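Local coordinates for protein argonaute (Aquifex aeolicus, PDB 1YVU) that cuts target RNA as an endonuclease, using short single-stranded DNA guides to select the complementary strand, at residues 100-105 against 142-147; 353-358 against 413-418. All blocks are in the same frame, centred on the assembly; numbering follows the deposited sequence.

Overall arrangement
The two contacts lie on opposite sides of the chain's centre, about 54 Å between centres and about 40 Å between nearest atoms. Contact 1, in the PAZ lobe, packs helix 94-107 of the N-terminal domain on strand 134-147 of linker L1. Contact 2 lies within the Mid domain of the PIWI lobe, between strand 351-360 of its parallel sheet and the loop before strand 419-424. The first is mostly buried: an arginine at its partly exposed rim bonds to a backbone carbonyl, while the buried acid finds its partners beyond the two segments. The second is only partly buried; backbone and carboxylate bonds hold its end near the sheet, while one exposed lysine, Lys415, forms a salt bridge from the loop.

Contact 1 (100-105 against 142-147); sequences LFRDFL and NEKVLK
Arg102 and Glu143 meet in a helix-on-sheet packing that joins the N-terminal domain to linker L1: helix 94-107 rests on strand 134-147 of an antiparallel sheet. The axes of the two short segments run nearly antiparallel, at 154°, and approach to 9.4 Å. From the side of the helix, Arg102 stretches an extended chain, from CG to NE, along to the strand, and its long reach suits this edge position. Its NH2 donates to the backbone oxygen O of Glu143 at 3.0 Å, with an N-H...O angle of 154° and the oxygen near the guanidinium plane; a weak second bond runs from Arg102 NE to the same oxygen at 3.3 Å. Two donors on one edge of the guanidinium thus meet one carbonyl, which should limit rotation of the group, although the NE bond is weak. The aliphatic part of Lys144 crosses this end, its CG 3.4 Å from Arg102 NH2.

Further along the helix, Glu143 bends at chi2 (78°) and sets its carboxylate against a methyl, with Glu143 CD 3.6 Å from Leu105 CD1, the two side chains coming from opposite directions. Glu143 CG lies at the edge of the Phe101 ring, 4.3 Å from Phe101 CE2, while Leu105 CD2 sits over one face of that ring, displaced toward its rim. Helix 280-299 closes over this apolar side, Phe101 and Leu105, through Leu298. The Glu143 carboxylate is engaged by the Tyr294 hydroxyl and by Lys111, in a salt bridge. A buried acid is therefore satisfied by neighbours beyond the helix, probably favouring its charged form, while Arg102 spends its hydrogen bonds across the contact on the backbone.

Contact 2 (353-358 against 413-418); sequences SVEIIS and KIKDVD
Ser353 and Asp418 fasten the loop after helix 402-411 to strand 351-360, in the four-stranded parallel sheet of the Mid domain, just where the chain turns into strand 419-424. The hydrogen bonds come first: Asp418 N donates to Ser353 O at 2.8 Å, and Ser353 N returns a bond of 3.2 Å to Asp418 OD2, reached from above the carboxylate plane. The hydroxyl adds a weak bond, Ser353 OG to Asp418 OD2 at 3.4 Å; chi1 of 54° sets OG between the backbone N and carbonyl carbon, on the side of that carboxylate. Lys349 also forms a salt bridge with OD2, so a short acid here gathers several donors.

Apolar contact follows along the strand. A branch of Val417, CG1, lies against Glu355 CG at 3.7 Å, and its compact shape fits between backbone and side chain. Further on, Lys413 CE lies 3.5 Å from Ile357 CD1, although Lys413 is poorly ordered; its CG and CD pass beside the carboxylate oxygen Glu355 OE1.

Charge pairing joins the middle of the two segments. Glu355, bent at chi2, meets Lys415 at about a right angle; Lys415 NZ approaches from above the carboxylate plane and forms a salt bridge with Glu355 OE2 at 3.1 Å. Because Lys415 is exposed and poorly ordered, this ion pair is probably mobile, whereas the Ser353-Asp418 bonds probably hold the loop where it enters its strand.

Contact 1 (100-105 against 142-147)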
loop_
_atom_site.group_PDB
_atom_site.type_symbol
_atom_site.label_atom_id
_atom_site.label_comp_id
_atom_site.label_asym_id
_atom_site.label_seq_id
_atom_site.Cartn_x
_atom_site.Cartn_y
_atom_site.Cartn_z
ATOM N N LEU A 100 -12.207 -12.433 18.689
ATOM C CA LEU A 100 -13.256 -13.406 18.997
ATOM C C LEU A 100 -14.088 -13.764 17.738
ATOM O O LEU A 100 -14.201 -14.941 17.404
ATOM C CB LEU A 100 -14.142 -12.894 20.144
ATOM C CG LEU A 100 -14.995 -13.991 20.794
ATOM C CD1 LEU A 100 -14.185 -14.631 21.878
ATOM C CD2 LEU A 100 -16.334 -13.464 21.347
ATOM N N PHE A 101 -14.543 -12.758 16.982
ATOM C CA PHE A 101 -15.329 -12.994 15.763
ATOM C C PHE A 101 -14.639 -13.948 14.775
ATOM O O PHE A 101 -15.260 -14.903 14.304
ATOM C CB PHE A 101 -15.658 -11.663 15.059
ATOM C CG PHE A 101 -16.537 -11.803 13.808
ATOM C CD1 PHE A 101 -17.906 -12.176 13.903
ATOM C CD2 PHE A 101 -16.002 -11.560 12.529
ATOM C CE1 PHE A 101 -18.728 -12.303 12.728
ATOM C CE2 PHE A 101 -16.815 -11.687 11.347
ATOM C CZ PHE A 101 -18.177 -12.060 11.453
ATOM N N ARG A 102 -13.356 -13.690 14.501
ATOM C CA ARG A 102 -12.546 -14.476 13.564
ATOM C C ARG A 102 -12.479 -15.959 13.885
ATOM O O ARG A 102 -12.661 -16.814 13.021
ATOM C CB ARG A 102 -11.129 -13.925 13.507
ATOM C CG ARG A 102 -10.983 -12.681 12.669
ATOM C CD ARG A 102 -9.518 -12.328 12.517
ATOM N NE ARG A 102 -9.341 -11.233 11.561
ATOM C CZ ARG A 102 -8.279 -10.427 11.512
ATOM N NH1 ARG A 102 -7.269 -10.581 12.367
ATOM N NH2 ARG A 102 -8.245 -9.433 10.627
ATOM N N ASP A 103 -12.289 -16.244 15.162
ATOM C CA ASP A 103 -12.204 -17.601 15.676
ATOM C C ASP A 103 -13.529 -18.325 15.558
ATOM O O ASP A 103 -13.591 -19.547 15.621
ATOM C CB ASP A 103 -11.717 -17.575 17.128
ATOM C CG ASP A 103 -10.247 -17.090 17.271
ATOM O OD1 ASP A 103 -9.530 -16.901 16.244
ATOM O OD2 ASP A 103 -9.802 -16.901 18.431
ATOM N N PHE A 104 -14.598 -17.561 15.387
ATOM C CA PHE A 104 -15.902 -18.167 15.200
ATOM C C PHE A 104 -16.025 -18.604 13.760
ATOM O O PHE A 104 -16.490 -19.698 13.504
ATOM C CB PHE A 104 -17.017 -17.200 15.550
ATOM C CG PHE A 104 -17.476 -17.318 16.951
ATOM C CD1 PHE A 104 -17.012 -16.440 17.918
ATOM C CD2 PHE A 104 -18.380 -18.327 17.315
ATOM C CE1 PHE A 104 -17.432 -16.550 19.246
ATOM C CE2 PHE A 104 -18.815 -18.450 18.646
ATOM C CZ PHE A 104 -18.338 -17.559 19.617
ATOM N N LEU A 105 -15.515 -17.783 12.837
ATOM C CA LEU A 105 -15.533 -18.066 11.387
ATOM C C LEU A 105 -14.705 -19.305 11.056
ATOM O O LEU A 105 -14.919 -19.986 10.044
ATOM C CB LEU A 105 -14.947 -16.877 10.617
ATOM C CG LEU A 105 -15.529 -15.506 10.920
ATOM C CD1 LEU A 105 -14.882 -14.512 10.019
ATOM C CD2 LEU A 105 -17.044 -15.505 10.718
ATOM N N ASN A 142 -11.248 -11.156 3.705
ATOM C CA ASN A 142 -10.643 -10.490 4.842
ATOM C C ASN A 142 -11.681 -9.665 5.618
ATOM O O ASN A 142 -12.440 -8.882 5.028
ATOM C CB ASN A 142 -9.468 -9.619 4.376
ATOM C CG ASN A 142 -8.212 -10.445 3.999
ATOM O OD1 ASN A 142 -8.255 -11.671 3.791
ATOM N ND2 ASN A 142 -7.082 -9.755 3.922
ATOM N N GLU A 143 -11.778 -9.947 6.921
ATOM C CA GLU A 143 -12.695 -9.260 7.853
ATOM C C GLU A 143 -11.891 -8.581 8.953
ATOM O O GLU A 143 -10.978 -9.173 9.543
ATOM C CB GLU A 143 -13.658 -10.216 8.589
ATOM C CG GLU A 143 -14.387 -11.257 7.777
ATOM C CD GLU A 143 -13.517 -12.441 7.431
ATOM O OE1 GLU A 143 -12.483 -12.666 8.099
ATOM O OE2 GLU A 143 -13.877 -13.158 6.477
ATOM N N LYS A 144 -12.250 -7.344 9.236
ATOM C CA LYS A 144 -11.623 -6.586 10.301
ATOM C C LYS A 144 -12.757 -5.833 11.002
ATOM O O LYS A 144 -13.735 -5.438 10.356
ATOM C CB LYS A 144 -10.562 -5.640 9.740
ATOM C CG LYS A 144 -9.189 -6.254 9.714
ATOM C CD LYS A 144 -8.284 -5.564 8.740
ATOM C CE LYS A 144 -6.949 -6.280 8.684
ATOM N NZ LYS A 144 -6.262 -6.020 7.377
ATOM N N VAL A 145 -12.697 -5.751 12.329
ATOM C CA VAL A 145 -13.715 -5.033 13.086
ATOM C C VAL A 145 -13.218 -3.639 13.425
ATOM O O VAL A 145 -12.190 -3.484 14.073
ATOM C CB VAL A 145 -14.145 -5.796 14.355
ATOM C CG1 VAL A 145 -15.028 -4.927 15.231
ATOM C CG2 VAL A 145 -14.900 -7.076 13.954
ATOM N N LEU A 146 -13.928 -2.642 12.902
ATOM C CA LEU A 146 -13.642 -1.218 13.112
ATOM C C LEU A 146 -14.682 -0.621 14.049
ATOM O O LEU A 146 -15.605 -1.314 14.459
ATOM C CB LEU A 146 -13.624 -0.446 11.783
ATOM C CG LEU A 146 -12.812 -0.936 10.574
ATOM C CD1 LEU A 146 -12.605 0.230 9.663
ATOM C CD2 LEU A 146 -11.453 -1.547 10.966
ATOM N N LYS A 147 -14.534 0.658 14.374
ATOM C CA LYS A 147 -15.420 1.335 15.311
ATOM C C LYS A 147 -15.824 2.620 14.671
ATOM O O LYS A 147 -14.950 3.406 14.285
ATOM C CB LYS A 147 -14.643 1.685 16.574
ATOM C CG LYS A 147 -15.447 2.057 17.793
ATOM C CD LYS A 147 -14.518 2.353 18.957
ATOM C CE LYS A 147 -15.253 3.035 20.095
ATOM N NZ LYS A 147 -14.292 3.529 21.115
#

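Contact 2 (353-358 against 413-418)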
loop_
_atom_site.group_PDB
_atom_site.type_symbol
_atom_site.label_atom_id
_atom_site.label_comp_id
_atom_site.label_asym_id
_atom_site.label_seq_id
_atom_site.Cartn_x
_atom_site.Cartn_y
_atom_site.Cartn_z
ATOM N N SER A 353 17.810 22.020 -21.100
ATOM C CA SER A 353 18.594 21.069 -21.900
ATOM C C SER A 353 17.857 19.730 -21.899
ATOM O O SER A 353 17.710 19.102 -20.850
ATOM C CB SER A 353 20.032 20.931 -21.367
ATOM O OG SER A 353 20.059 20.611 -19.988
ATOM N N VAL A 354 17.346 19.345 -23.073
ATOM C CA VAL A 354 16.551 18.124 -23.267
ATOM C C VAL A 354 17.192 17.089 -24.192
ATOM O O VAL A 354 17.814 17.463 -25.180
ATOM C CB VAL A 354 15.153 18.509 -23.889
ATOM C CG1 VAL A 354 14.252 17.294 -24.099
ATOM C CG2 VAL A 354 14.442 19.504 -23.001
ATOM N N GLU A 355 17.078 15.810 -23.834
ATOM C CA GLU A 355 17.520 14.690 -24.686
ATOM C C GLU A 355 16.214 14.031 -25.205
ATOM O O GLU A 355 15.185 14.048 -24.511
ATOM C CB GLU A 355 18.346 13.652 -23.904
ATOM C CG GLU A 355 19.888 13.782 -24.045
ATOM C CD GLU A 355 20.556 12.695 -24.885
ATOM O OE1 GLU A 355 20.298 11.489 -24.672
ATOM O OE2 GLU A 355 21.377 13.055 -25.750
ATOM N N ILE A 356 16.220 13.523 -26.437
ATOM C CA ILE A 356 15.031 12.882 -27.014
ATOM C C ILE A 356 15.317 11.467 -27.442
ATOM O O ILE A 356 16.473 11.138 -27.761
ATOM C CB ILE A 356 14.494 13.676 -28.246
ATOM C CG1 ILE A 356 13.971 15.031 -27.807
ATOM C CG2 ILE A 356 13.342 12.971 -28.904
ATOM C CD1 ILE A 356 14.167 16.060 -28.809
ATOM N N ILE A 357 14.296 10.609 -27.371
ATOM C CA ILE A 357 14.433 9.217 -27.795
ATOM C C ILE A 357 13.201 8.774 -28.537
ATOM O O ILE A 357 12.091 9.028 -28.097
ATOM C CB ILE A 357 14.666 8.159 -26.613
ATOM C CG1 ILE A 357 15.953 8.427 -25.868
ATOM C CG2 ILE A 357 14.732 6.678 -27.121
ATOM C CD1 ILE A 357 15.719 9.256 -24.713
ATOM N N SER A 358 13.409 8.065 -29.638
ATOM C CA SER A 358 12.311 7.536 -30.388
ATOM C C SER A 358 12.569 6.089 -30.647
ATOM O O SER A 358 13.670 5.670 -30.950
ATOM C CB SER A 358 12.118 8.263 -31.691
ATOM O OG SER A 358 13.327 8.179 -32.395
ATOM N N LYS A 413 22.601 8.541 -20.416
ATOM C CA LYS A 413 21.800 9.757 -20.379
ATOM C C LYS A 413 21.823 10.650 -19.171
ATOM O O LYS A 413 20.915 11.467 -18.985
ATOM C CB LYS A 413 20.369 9.435 -20.748
ATOM C CG LYS A 413 19.726 10.487 -21.617
ATOM C CD LYS A 413 18.441 9.979 -22.106
ATOM C CE LYS A 413 18.624 8.694 -22.900
ATOM N NZ LYS A 413 17.475 7.779 -22.651
ATOM N N ILE A 414 22.853 10.529 -18.344
ATOM C CA ILE A 414 22.897 11.415 -17.187
ATOM C C ILE A 414 23.453 12.769 -17.608
ATOM O O ILE A 414 23.153 13.774 -16.968
ATOM C CB ILE A 414 23.607 10.821 -15.934
ATOM C CG1 ILE A 414 23.329 9.309 -15.834
ATOM C CG2 ILE A 414 23.035 11.519 -14.661
ATOM C CD1 ILE A 414 23.646 8.639 -14.455
ATOM N N LYS A 415 24.098 12.771 -18.781
ATOM C CA LYS A 415 24.726 13.921 -19.466
ATOM C C LYS A 415 24.794 15.305 -18.802
ATOM O O LYS A 415 25.877 15.910 -18.770
ATOM C CB LYS A 415 24.204 14.018 -20.912
ATOM C CG LYS A 415 24.696 12.878 -21.775
ATOM C CD LYS A 415 24.131 12.902 -23.161
ATOM C CE LYS A 415 24.640 11.709 -23.933
ATOM N NZ LYS A 415 24.121 11.662 -25.326
ATOM N N ASP A 416 23.632 15.758 -18.307
ATOM C CA ASP A 416 23.363 17.014 -17.580
ATOM C C ASP A 416 21.939 17.453 -17.906
ATOM O O ASP A 416 21.530 18.576 -17.585
ATOM C CB ASP A 416 24.334 18.159 -17.923
ATOM C CG ASP A 416 24.636 19.059 -16.728
ATOM O OD1 ASP A 416 23.900 19.021 -15.711
ATOM O OD2 ASP A 416 25.629 19.805 -16.813
ATOM N N VAL A 417 21.172 16.550 -18.506
ATOM C CA VAL A 417 19.808 16.844 -18.909
ATOM C C VAL A 417 18.838 17.259 -17.831
ATOM O O VAL A 417 18.896 16.769 -16.701
ATOM C CB VAL A 417 19.177 15.717 -19.733
ATOM C CG1 VAL A 417 19.373 15.999 -21.157
ATOM C CG2 VAL A 417 19.768 14.354 -19.372
ATOM N N ASP A 418 18.004 18.229 -18.197
ATOM C CA ASP A 418 16.965 18.787 -17.347
ATOM C C ASP A 418 15.667 18.007 -17.522
ATOM O O ASP A 418 14.860 17.910 -16.588
ATOM C CB ASP A 418 16.733 20.253 -17.700
ATOM C CG ASP A 418 17.877 21.165 -17.268
ATOM O OD1 ASP A 418 18.650 20.824 -16.338
ATOM O OD2 ASP A 418 17.992 22.253 -17.866
#